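Local coordinates for GARP domain-containing protein (Trypanosoma brucei brucei TREU927, PDB 6XZ6) that serves as a trypanosome receptor for the complement regulator factor H and increases transmission of the parasite to tsetse flies, at residues L26-E31 and T140-D145; R34-G39 and E190-A195; A80-E85 and D199-E204; A154-R159 and E173-A178. One frame throughout, in Å; residues are numbered along the deposited sequence.

The four contacts lie along an elongated, almost wholly helical molecule. Contacts 1 and 2 share helix 4-61, with centres 20 Å apart. Contacts 2 and 3 share helix 165-208, their centres 16 Å apart, and contact 4 uses the same helix, where it pairs with helix 148-161 as a hairpin. Contacts 3 and 4 sit on opposite sides of the chain's centre, 42 Å between their own centres, while contacts 1 and 4 are neighbours at 16 Å, with nearest atoms about 5 Å apart and no touch. Contact 1 packs a loop on a helix, whereas the others join helices. None of their segments touches the other protein chain, consistent with a part in the receptor's helical framework.

Contact 1: residues L26-E31 and T140-D145; sequences LPLLTE and TAVADD
Leu-28 meets Val-142 with the end of its side chain: the two reach toward each other tip to tip, and Leu-28 CD1 lies 3.8 Å from Val-142 CG1. On the valine it is the methyl set anti to the backbone N (chi1 -176°) that touches. The next residue, Leu-29, brings its CD1 to 3.9 Å from Asp-145 OD1, the two side chains crossing at a slant. The CB of Asp-145 points away from the helix, and the carboxylate comes nearer than the bond from CA suggests. OD1 is hydrogen-bonded instead to a residue just beyond one of the segments. The backbones stay well apart, with the CA of Leu-29 8.0 Å from that of Asp-145.

Segment 26-31 is helical but kinked at Pro-27, whose N carries no hydrogen to donate, and Leu-28 N also makes no bond to the turn before. Segment 140-145 is irregular, part of the loop between helices 129-137 and 148-161. Lys-21 and Arg-24 of helix 4-61 hold that loop through hydrogen bonds, backbone to backbone at Ala-143 and from the Arg-24 guanidinium to Ala-141 O, and the disulfide Cys-17 to Cys-138 ties down its start. With no hydrogen bond between the two segments, the touch itself is slight, one apolar methyl pair and one methyl beside a carboxylate oxygen; the polar grip on the loop comes from the helix turns just before.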
loop_
_atom_site.group_PDB
_atom_site.type_symbol
_atom_site.label_atom_id
_atom_site.label_comp_id
_atom_site.label_asym_id
_atom_site.label_seq_id
_atom_site.Cartn_x
_atom_site.Cartn_y
_atom_site.Cartn_z
ATOM N N LEU A 26 0.705 -0.873 4.678
ATOM C CA LEU A 26 0.080 -0.457 3.402
ATOM C C LEU A 26 -1.440 -0.170 3.473
ATOM O O LEU A 26 -1.814 0.877 2.953
ATOM C CB LEU A 26 0.349 -1.417 2.224
ATOM C CG LEU A 26 1.676 -1.290 1.481
ATOM C CD1 LEU A 26 1.727 -2.268 0.304
ATOM C CD2 LEU A 26 1.914 0.117 0.990
ATOM N N PRO A 27 -2.340 -1.012 4.050
ATOM C CA PRO A 27 -3.777 -0.669 4.031
ATOM C C PRO A 27 -4.150 0.544 4.897
ATOM O O PRO A 27 -5.166 1.217 4.644
ATOM C CB PRO A 27 -4.454 -1.932 4.565
ATOM C CG PRO A 27 -3.467 -2.956 4.589
ATOM C CD PRO A 27 -2.135 -2.317 4.697
ATOM N N LEU A 28 -3.340 0.807 5.935
ATOM C CA LEU A 28 -3.524 1.925 6.854
ATOM C C LEU A 28 -3.105 3.221 6.142
ATOM O O LEU A 28 -3.794 4.223 6.212
ATOM C CB LEU A 28 -2.702 1.698 8.133
ATOM C CG LEU A 28 -2.657 0.281 8.745
ATOM C CD1 LEU A 28 -1.643 0.223 9.886
ATOM C CD2 LEU A 28 -4.009 -0.156 9.233
ATOM N N LEU A 29 -2.014 3.169 5.405
ATOM C CA LEU A 29 -1.457 4.233 4.579
ATOM C C LEU A 29 -2.424 4.589 3.424
ATOM O O LEU A 29 -2.739 5.760 3.269
ATOM C CB LEU A 29 -0.135 3.694 4.033
ATOM C CG LEU A 29 0.818 4.626 3.365
ATOM C CD1 LEU A 29 2.245 4.151 3.596
ATOM C CD2 LEU A 29 0.533 4.692 1.873
ATOM N N THR A 30 -2.914 3.601 2.642
ATOM C CA THR A 30 -3.846 3.840 1.530
ATOM C C THR A 30 -5.118 4.506 2.015
ATOM O O THR A 30 -5.654 5.323 1.290
ATOM C CB THR A 30 -4.185 2.562 0.731
ATOM O OG1 THR A 30 -4.867 1.632 1.574
ATOM C CG2 THR A 30 -2.981 1.918 0.076
ATOM N N GLU A 31 -5.605 4.159 3.220
ATOM C CA GLU A 31 -6.812 4.737 3.825
ATOM C C GLU A 31 -6.614 6.209 4.184
ATOM O O GLU A 31 -7.537 7.002 4.010
ATOM C CB GLU A 31 -7.196 3.950 5.065
ATOM C CG GLU A 31 -8.641 4.092 5.480
ATOM C CD GLU A 31 -8.956 3.304 6.735
ATOM O OE1 GLU A 31 -9.623 2.251 6.619
ATOM O OE2 GLU A 31 -8.520 3.728 7.830
ATOM N N THR A 140 2.392 -9.126 15.520
ATOM C CA THR A 140 1.456 -8.043 15.197
ATOM C C THR A 140 2.139 -6.709 14.796
ATOM O O THR A 140 1.425 -5.759 14.458
ATOM C CB THR A 140 0.457 -7.858 16.337
ATOM O OG1 THR A 140 1.165 -7.837 17.585
ATOM C CG2 THR A 140 -0.591 -8.952 16.349
ATOM N N ALA A 141 3.495 -6.655 14.792
ATOM C CA ALA A 141 4.277 -5.473 14.425
ATOM C C ALA A 141 3.905 -4.923 13.042
ATOM O O ALA A 141 3.662 -5.685 12.095
ATOM C CB ALA A 141 5.765 -5.785 14.485
ATOM N N VAL A 142 3.831 -3.581 12.959
ATOM C CA VAL A 142 3.485 -2.784 11.772
ATOM C C VAL A 142 4.630 -1.779 11.554
ATOM O O VAL A 142 5.188 -1.275 12.535
ATOM C CB VAL A 142 2.123 -2.065 11.974
ATOM C CG1 VAL A 142 1.698 -1.322 10.719
ATOM C CG2 VAL A 142 1.041 -3.048 12.382
ATOM N N ALA A 143 5.000 -1.510 10.278
ATOM C CA ALA A 143 6.079 -0.581 9.933
ATOM C C ALA A 143 5.640 0.818 10.231
ATOM O O ALA A 143 4.457 1.106 10.155
ATOM C CB ALA A 143 6.429 -0.691 8.453
ATOM N N ASP A 144 6.593 1.697 10.541
ATOM C CA ASP A 144 6.315 3.093 10.810
ATOM C C ASP A 144 5.891 3.838 9.554
ATOM O O ASP A 144 5.027 4.686 9.621
ATOM C CB ASP A 144 7.516 3.746 11.513
ATOM C CG ASP A 144 7.738 3.220 12.925
ATOM O OD1 ASP A 144 6.767 3.202 13.712
ATOM O OD2 ASP A 144 8.880 2.823 13.239
ATOM N N ASP A 145 6.477 3.506 8.416
ATOM C CA ASP A 145 6.137 4.083 7.117
ATOM C C ASP A 145 6.461 3.080 5.998
ATOM O O ASP A 145 7.053 2.018 6.247
ATOM C CB ASP A 145 6.862 5.441 6.895
ATOM C CG ASP A 145 6.355 6.301 5.719
ATOM O OD1 ASP A 145 5.210 6.047 5.228
ATOM O OD2 ASP A 145 7.106 7.222 5.280
#

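Contact 2: residues R34-G39 and E190-A195; sequences RFEAVG and ETVRAA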
loop_
_atom_site.group_PDB
_atom_site.type_symbol
_atom_site.label_atom_id
_atom_site.label_comp_id
_atom_site.label_asym_id
_atom_site.label_seq_id
_atom_site.Cartn_x
_atom_site.Cartn_y
_atom_site.Cartn_z
ATOM N N ARG A 34 -6.705 8.025 0.825
ATOM C CA ARG A 34 -8.099 7.994 0.370
ATOM C C ARG A 34 -8.933 9.045 1.106
ATOM O O ARG A 34 -9.692 9.749 0.465
ATOM C CB ARG A 34 -8.722 6.594 0.564
ATOM C CG ARG A 34 -8.788 5.731 -0.706
ATOM C CD ARG A 34 -9.676 4.496 -0.506
ATOM N NE ARG A 34 -8.853 3.295 -0.403
ATOM C CZ ARG A 34 -8.714 2.552 0.694
ATOM N NH1 ARG A 34 -7.887 1.510 0.695
ATOM N NH2 ARG A 34 -9.407 2.840 1.798
ATOM N N PHE A 35 -8.759 9.183 2.428
ATOM C CA PHE A 35 -9.416 10.194 3.272
ATOM C C PHE A 35 -8.974 11.600 2.877
ATOM O O PHE A 35 -9.815 12.469 2.658
ATOM C CB PHE A 35 -9.109 9.931 4.750
ATOM C CG PHE A 35 -9.878 8.790 5.372
ATOM C CD1 PHE A 35 -11.134 8.429 4.883
ATOM C CD2 PHE A 35 -9.401 8.152 6.526
ATOM C CE1 PHE A 35 -11.870 7.421 5.499
ATOM C CE2 PHE A 35 -10.136 7.146 7.145
ATOM C CZ PHE A 35 -11.376 6.798 6.634
ATOM N N GLU A 36 -7.652 11.793 2.700
ATOM C CA GLU A 36 -7.042 13.046 2.265
ATOM C C GLU A 36 -7.575 13.507 0.892
ATOM O O GLU A 36 -7.897 14.684 0.743
ATOM C CB GLU A 36 -5.503 12.926 2.283
ATOM C CG GLU A 36 -4.805 14.238 1.986
ATOM C CD GLU A 36 -3.300 14.170 1.911
ATOM O OE1 GLU A 36 -2.699 15.163 1.444
ATOM O OE2 GLU A 36 -2.721 13.130 2.296
ATOM N N ALA A 37 -7.677 12.584 -0.089
ATOM C CA ALA A 37 -8.206 12.868 -1.428
ATOM C C ALA A 37 -9.682 13.280 -1.349
ATOM O O ALA A 37 -10.077 14.254 -1.985
ATOM C CB ALA A 37 -8.035 11.653 -2.330
ATOM N N VAL A 38 -10.470 12.579 -0.526
ATOM C CA VAL A 38 -11.897 12.847 -0.294
ATOM C C VAL A 38 -12.070 14.241 0.340
ATOM O O VAL A 38 -12.949 14.988 -0.061
ATOM C CB VAL A 38 -12.539 11.696 0.558
ATOM C CG1 VAL A 38 -13.851 12.134 1.249
ATOM C CG2 VAL A 38 -12.763 10.454 -0.303
ATOM N N GLY A 39 -11.227 14.566 1.314
ATOM C CA GLY A 39 -11.234 15.867 1.970
ATOM C C GLY A 39 -10.878 16.979 1.016
ATOM O O GLY A 39 -11.597 17.964 0.941
ATOM N N GLU A 190 -1.772 16.045 -6.435
ATOM C CA GLU A 190 -2.589 16.640 -7.497
ATOM C C GLU A 190 -4.002 17.020 -6.975
ATOM O O GLU A 190 -4.565 17.997 -7.482
ATOM C CB GLU A 190 -2.742 15.659 -8.669
ATOM C CG GLU A 190 -1.536 15.477 -9.571
ATOM C CD GLU A 190 -1.584 14.260 -10.493
ATOM O OE1 GLU A 190 -2.699 13.796 -10.835
ATOM O OE2 GLU A 190 -0.497 13.766 -10.882
ATOM N N THR A 191 -4.604 16.230 -6.034
ATOM C CA THR A 191 -5.937 16.572 -5.484
ATOM C C THR A 191 -5.812 17.779 -4.567
ATOM O O THR A 191 -6.627 18.706 -4.634
ATOM C CB THR A 191 -6.680 15.433 -4.745
ATOM O OG1 THR A 191 -6.323 14.124 -5.213
ATOM C CG2 THR A 191 -8.180 15.603 -4.831
ATOM N N VAL A 192 -4.759 17.787 -3.740
ATOM C CA VAL A 192 -4.470 18.876 -2.810
ATOM C C VAL A 192 -4.193 20.168 -3.597
ATOM O O VAL A 192 -4.736 21.205 -3.235
ATOM C CB VAL A 192 -3.322 18.470 -1.839
ATOM C CG1 VAL A 192 -2.812 19.648 -1.037
ATOM C CG2 VAL A 192 -3.745 17.324 -0.912
ATOM N N ARG A 193 -3.412 20.079 -4.711
ATOM C CA ARG A 193 -3.036 21.202 -5.588
ATOM C C ARG A 193 -4.249 21.844 -6.233
ATOM O O ARG A 193 -4.329 23.067 -6.301
ATOM C CB ARG A 193 -2.044 20.739 -6.660
ATOM C CG ARG A 193 -0.917 21.717 -6.922
ATOM C CD ARG A 193 0.100 21.210 -7.940
ATOM N NE ARG A 193 0.842 20.026 -7.478
ATOM C CZ ARG A 193 0.789 18.834 -8.070
ATOM N NH1 ARG A 193 0.045 18.654 -9.160
ATOM N NH2 ARG A 193 1.482 17.815 -7.581
ATOM N N ALA A 194 -5.201 21.027 -6.676
ATOM C CA ALA A 194 -6.441 21.468 -7.287
ATOM C C ALA A 194 -7.395 22.030 -6.238
ATOM O O ALA A 194 -8.130 22.960 -6.531
ATOM C CB ALA A 194 -7.079 20.310 -8.039
ATOM N N ALA A 195 -7.365 21.511 -5.010
ATOM C CA ALA A 195 -8.188 22.029 -3.899
ATOM C C ALA A 195 -7.729 23.427 -3.525
ATOM O O ALA A 195 -8.560 24.285 -3.244
ATOM C CB ALA A 195 -8.077 21.119 -2.697
#
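Two helical segments, running in the same general direction, come nearest at Ala-37 and Thr-191, whose CA atoms are 5.9 Å apart. The small side chain of Ala-37 probably helps the helices come this close. Thr-191 points toward that helix and meets it with both branches: CG2 lies 3.7 Å from the carbonyl oxygen Ala-37 O, while OG1 stands 4.2 Å from Ala-37 CB. The hydroxyl is not bonded across the contact; it turns back to its own helix and hydrogen-bonds Ala-187 O, which satisfies it in this buried place and leaves the methyl to lie against Ala-37 O.

Beside this pair, Glu-36 stretches out with CG anti to the backbone N (chi1 -174°) and an extended chain beyond. That reach carries OE1 to Val-192 CG2, 3.4 Å away, and the two side chains cross obliquely. It is thus a carboxylate oxygen that borders the valine methyl, while OE2 makes a long, weak ion pair with Arg-33. No hydrogen bond links the two segments.

Thr-191 also rests on Ala-90 and Ala-93 of helix 67-125 and on Ala-40 of helix 4-61, which Ala-195 touches as well. The threonine is therefore set where the three long helices 4-61, 67-125 and 165-208 come together, in a bundle core lined here by alanines.

Contact 3: residues A80-E85 and D199-E204; sequences ATVAYE and DDAKSE
Val-82 holds CG1 anti to its backbone N (chi1 168°), which turns that methyl toward Ala-201 on the facing helix, 4.0 Å from Ala-201 CB. The same CB also meets the next residue: it lies 3.8 Å from Ala-83 CB and 3.6 Å from the backbone atom Ala-83 N. One alanine methyl is thus received by a valine branch, an alanine methyl and bare main chain. Ala-83 CB in turn faces the backbone of the other helix near Lys-202 N.

Lys-202 itself leads its end away from helix 67-125. A bend at chi3 (87°) helps fold its chain back along its own helix, where NZ makes a salt bridge with Asp-199 OD1 at 3.6 Å. Because Glu-43 of helix 4-61 brings a second carboxylate close to that oxygen, the ammonium probably offsets some of the repulsion.

The segment axes approach to 7.8 Å, with an angle of 163° between their directions, and the CA atoms of Ala-83 and Ala-201 are 5.2 Å apart. Such tight, nearly antiparallel packing on small residues resembles that of Alacoils, and suits an alanine-rich helical bundle like this one.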
loop_
_atom_site.group_PDB
_atom_site.type_symbol
_atom_site.label_atom_id
_atom_site.label_comp_id
_atom_site.label_asym_id
_atom_site.label_seq_id
_atom_site.Cartn_x
_atom_site.Cartn_y
_atom_site.Cartn_z
ATOM N N ALA A 80 -14.883 31.994 -10.813
ATOM C CA ALA A 80 -15.895 30.996 -10.453
ATOM C C ALA A 80 -15.740 29.764 -11.341
ATOM O O ALA A 80 -15.936 28.637 -10.858
ATOM C CB ALA A 80 -17.299 31.585 -10.595
ATOM N N THR A 81 -15.364 29.980 -12.628
ATOM C CA THR A 81 -15.152 28.880 -13.566
ATOM C C THR A 81 -13.784 28.243 -13.299
ATOM O O THR A 81 -13.696 27.022 -13.331
ATOM C CB THR A 81 -15.427 29.257 -15.056
ATOM O OG1 THR A 81 -14.291 29.878 -15.636
ATOM C CG2 THR A 81 -16.667 30.130 -15.251
ATOM N N VAL A 82 -12.744 29.032 -12.963
ATOM C CA VAL A 82 -11.437 28.469 -12.607
ATOM C C VAL A 82 -11.562 27.560 -11.374
ATOM O O VAL A 82 -10.983 26.476 -11.373
ATOM C CB VAL A 82 -10.331 29.542 -12.470
ATOM C CG1 VAL A 82 -9.069 28.981 -11.810
ATOM C CG2 VAL A 82 -9.999 30.152 -13.832
ATOM N N ALA A 83 -12.375 27.959 -10.368
ATOM C CA ALA A 83 -12.652 27.148 -9.175
ATOM C C ALA A 83 -13.381 25.864 -9.583
ATOM O O ALA A 83 -12.956 24.787 -9.181
ATOM C CB ALA A 83 -13.463 27.946 -8.171
ATOM N N TYR A 84 -14.403 25.959 -10.452
ATOM C CA TYR A 84 -15.120 24.790 -11.010
ATOM C C TYR A 84 -14.165 23.807 -11.728
ATOM O O TYR A 84 -14.214 22.603 -11.476
ATOM C CB TYR A 84 -16.255 25.200 -11.973
ATOM C CG TYR A 84 -16.846 24.009 -12.695
ATOM C CD1 TYR A 84 -17.586 23.051 -12.010
ATOM C CD2 TYR A 84 -16.586 23.789 -14.050
ATOM C CE1 TYR A 84 -18.074 21.914 -12.658
ATOM C CE2 TYR A 84 -17.050 22.642 -14.703
ATOM C CZ TYR A 84 -17.821 21.725 -14.009
ATOM O OH TYR A 84 -18.315 20.615 -14.659
ATOM N N GLU A 85 -13.318 24.326 -12.625
ATOM C CA GLU A 85 -12.357 23.539 -13.400
ATOM C C GLU A 85 -11.341 22.835 -12.533
ATOM O O GLU A 85 -10.963 21.733 -12.857
ATOM C CB GLU A 85 -11.678 24.397 -14.459
ATOM C CG GLU A 85 -12.644 24.983 -15.479
ATOM C CD GLU A 85 -12.019 25.886 -16.522
ATOM O OE1 GLU A 85 -10.942 26.469 -16.249
ATOM O OE2 GLU A 85 -12.604 26.003 -17.624
ATOM N N ASP A 199 -9.666 27.103 -4.028
ATOM C CA ASP A 199 -9.777 28.041 -2.899
ATOM C C ASP A 199 -9.337 29.436 -3.294
ATOM O O ASP A 199 -10.064 30.393 -3.032
ATOM C CB ASP A 199 -8.962 27.550 -1.685
ATOM C CG ASP A 199 -9.667 26.514 -0.826
ATOM O OD1 ASP A 199 -10.924 26.551 -0.754
ATOM O OD2 ASP A 199 -8.967 25.681 -0.202
ATOM N N ASP A 200 -8.165 29.537 -3.953
ATOM C CA ASP A 200 -7.570 30.784 -4.448
ATOM C C ASP A 200 -8.533 31.518 -5.389
ATOM O O ASP A 200 -8.677 32.737 -5.274
ATOM C CB ASP A 200 -6.239 30.504 -5.189
ATOM C CG ASP A 200 -5.078 29.934 -4.367
ATOM O OD1 ASP A 200 -5.227 29.793 -3.124
ATOM O OD2 ASP A 200 -4.028 29.617 -4.967
ATOM N N ALA A 201 -9.190 30.768 -6.311
ATOM C CA ALA A 201 -10.165 31.271 -7.273
ATOM C C ALA A 201 -11.442 31.716 -6.558
ATOM O O ALA A 201 -11.953 32.779 -6.882
ATOM C CB ALA A 201 -10.473 30.213 -8.325
ATOM N N LYS A 202 -11.957 30.921 -5.584
ATOM C CA LYS A 202 -13.135 31.258 -4.762
ATOM C C LYS A 202 -12.903 32.628 -4.104
ATOM O O LYS A 202 -13.769 33.498 -4.169
ATOM C CB LYS A 202 -13.365 30.186 -3.665
ATOM C CG LYS A 202 -14.208 30.674 -2.472
ATOM C CD LYS A 202 -14.030 29.837 -1.213
ATOM C CE LYS A 202 -12.864 30.281 -0.357
ATOM N NZ LYS A 202 -12.603 29.321 0.749
ATOM N N SER A 203 -11.719 32.806 -3.491
ATOM C CA SER A 203 -11.292 34.020 -2.824
ATOM C C SER A 203 -11.196 35.194 -3.776
ATOM O O SER A 203 -11.568 36.295 -3.384
ATOM C CB SER A 203 -9.959 33.787 -2.129
ATOM O OG SER A 203 -10.125 32.872 -1.057
ATOM N N GLU A 204 -10.726 34.979 -5.020
ATOM C CA GLU A 204 -10.637 36.035 -6.032
ATOM C C GLU A 204 -12.043 36.471 -6.452
ATOM O O GLU A 204 -12.271 37.659 -6.611
ATOM C CB GLU A 204 -9.796 35.597 -7.244
ATOM C CG GLU A 204 -9.370 36.761 -8.142
ATOM C CD GLU A 204 -8.411 36.470 -9.294
ATOM O OE1 GLU A 204 -7.516 35.604 -9.133
ATOM O OE2 GLU A 204 -8.537 37.135 -10.350
#

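Contact 4: residues A154-R159 and E173-A178; sequences AAHNLR and EANEAA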
loop_
_atom_site.group_PDB
_atom_site.type_symbol
_atom_site.label_atom_id
_atom_site.label_comp_id
_atom_site.label_asym_id
_atom_site.label_seq_id
_atom_site.Cartn_x
_atom_site.Cartn_y
_atom_site.Cartn_z
ATOM N N ALA A 154 13.422 -4.278 0.626
ATOM C CA ALA A 154 13.020 -5.432 1.399
ATOM C C ALA A 154 12.677 -6.633 0.478
ATOM O O ALA A 154 12.918 -7.789 0.864
ATOM C CB ALA A 154 11.842 -5.064 2.283
ATOM N N ALA A 155 12.152 -6.362 -0.748
ATOM C CA ALA A 155 11.815 -7.400 -1.745
ATOM C C ALA A 155 13.088 -8.002 -2.360
ATOM O O ALA A 155 13.180 -9.208 -2.519
ATOM C CB ALA A 155 10.907 -6.837 -2.826
ATOM N N HIS A 156 14.083 -7.173 -2.645
ATOM C CA HIS A 156 15.383 -7.605 -3.158
ATOM C C HIS A 156 16.145 -8.351 -2.076
ATOM O O HIS A 156 16.856 -9.290 -2.386
ATOM C CB HIS A 156 16.219 -6.399 -3.631
ATOM C CG HIS A 156 15.873 -5.932 -5.005
ATOM N ND1 HIS A 156 15.371 -4.671 -5.226
ATOM C CD2 HIS A 156 15.997 -6.567 -6.195
ATOM C CE1 HIS A 156 15.166 -4.588 -6.532
ATOM N NE2 HIS A 156 15.546 -5.699 -7.156
ATOM N N ASN A 157 16.026 -7.921 -0.801
ATOM C CA ASN A 157 16.676 -8.578 0.315
ATOM C C ASN A 157 16.114 -9.967 0.487
ATOM O O ASN A 157 16.894 -10.901 0.602
ATOM C CB ASN A 157 16.583 -7.753 1.598
ATOM C CG ASN A 157 17.382 -8.358 2.711
ATOM O OD1 ASN A 157 18.619 -8.512 2.622
ATOM N ND2 ASN A 157 16.696 -8.743 3.781
ATOM N N LEU A 158 14.789 -10.130 0.399
ATOM C CA LEU A 158 14.132 -11.432 0.506
ATOM C C LEU A 158 14.528 -12.378 -0.650
ATOM O O LEU A 158 14.834 -13.538 -0.424
ATOM C CB LEU A 158 12.610 -11.254 0.562
ATOM C CG LEU A 158 11.794 -12.527 0.728
ATOM C CD1 LEU A 158 11.740 -12.944 2.201
ATOM C CD2 LEU A 158 10.414 -12.368 0.095
ATOM N N ARG A 159 14.556 -11.855 -1.853
ATOM C CA ARG A 159 14.885 -12.539 -3.078
ATOM C C ARG A 159 16.372 -13.053 -3.084
ATOM O O ARG A 159 16.677 -14.081 -3.744
ATOM C CB ARG A 159 14.516 -11.597 -4.256
ATOM C CG ARG A 159 14.768 -12.128 -5.658
ATOM C CD ARG A 159 16.173 -11.807 -6.137
ATOM N NE ARG A 159 16.284 -12.070 -7.559
ATOM C CZ ARG A 159 17.415 -12.323 -8.200
ATOM N NH1 ARG A 159 18.564 -12.358 -7.541
ATOM N NH2 ARG A 159 17.401 -12.587 -9.498
ATOM N N GLU A 173 6.105 -8.497 -8.100
ATOM C CA GLU A 173 4.875 -7.846 -7.599
ATOM C C GLU A 173 5.164 -6.624 -6.753
ATOM O O GLU A 173 4.400 -5.662 -6.827
ATOM C CB GLU A 173 4.001 -8.826 -6.780
ATOM C CG GLU A 173 3.623 -10.105 -7.506
ATOM C CD GLU A 173 2.357 -10.115 -8.329
ATOM O OE1 GLU A 173 1.579 -11.087 -8.181
ATOM O OE2 GLU A 173 2.157 -9.181 -9.146
ATOM N N ALA A 174 6.221 -6.666 -5.905
ATOM C CA ALA A 174 6.604 -5.540 -5.044
ATOM C C ALA A 174 7.125 -4.390 -5.878
ATOM O O ALA A 174 6.991 -3.241 -5.463
ATOM C CB ALA A 174 7.647 -5.968 -4.049
ATOM N N ASN A 175 7.719 -4.689 -7.055
ATOM C CA ASN A 175 8.211 -3.664 -7.975
ATOM C C ASN A 175 7.030 -2.915 -8.602
ATOM O O ASN A 175 7.068 -1.699 -8.648
ATOM C CB ASN A 175 9.163 -4.245 -9.035
ATOM C CG ASN A 175 10.586 -4.457 -8.554
ATOM O OD1 ASN A 175 11.052 -3.864 -7.579
ATOM N ND2 ASN A 175 11.325 -5.303 -9.240
ATOM N N GLU A 176 5.959 -3.626 -8.983
ATOM C CA GLU A 176 4.717 -3.053 -9.504
ATOM C C GLU A 176 4.034 -2.206 -8.434
ATOM O O GLU A 176 3.516 -1.143 -8.750
ATOM C CB GLU A 176 3.753 -4.159 -9.958
ATOM C CG GLU A 176 3.698 -4.345 -11.459
ATOM C CD GLU A 176 4.150 -5.707 -11.960
ATOM O OE1 GLU A 176 3.445 -6.711 -11.695
ATOM O OE2 GLU A 176 5.208 -5.767 -12.630
ATOM N N ALA A 177 4.035 -2.676 -7.173
ATOM C CA ALA A 177 3.421 -2.006 -6.030
ATOM C C ALA A 177 4.196 -0.767 -5.606
ATOM O O ALA A 177 3.577 0.207 -5.190
ATOM C CB ALA A 177 3.299 -2.969 -4.879
ATOM N N ALA A 178 5.542 -0.785 -5.723
ATOM C CA ALA A 178 6.362 0.385 -5.449
ATOM C C ALA A 178 5.994 1.492 -6.461
ATOM O O ALA A 178 5.886 2.643 -6.056
ATOM C CB ALA A 178 7.829 0.034 -5.556
HETATM O O HOH W 1 14.133 -4.995 -10.132
#
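Ala-155 and Ala-174 point their methyls toward one another across the gap between two helices that run in opposite directions, CB to CB at 3.6 Å. Both are buried, and the backbones are correspondingly close, with CA atoms 6.4 Å apart.

Next to this apolar pair, on the outer side, His-156 and Asn-175 lean in with their ends. They leave their helices by similar first torsions, chi1 -82° for the histidine and -81° for the asparagine, which bring the imidazole and the amide nearer than their CB atoms. Asn-175 OD1 approaches the ring obliquely, 4.3 Å from His-156 CE1, without forming a hydrogen bond. The amide's other end is joined to the ring through a water, which weakly accepts from Asn-175 ND2 at 3.0 Å and lies in weak contact with His-156 NE2 at 3.4 Å.

Helices 148-161 and 165-208 form a hairpin, and Arg-159 adds a salt bridge to Glu-168 near its turn. Tyr-170 and Leu-171 also pack on Ala-155. The chemistry is divided by depth: methyl on methyl within, and outside it a loose, water-mediated polar pair that adds little direct bonding between the two helices.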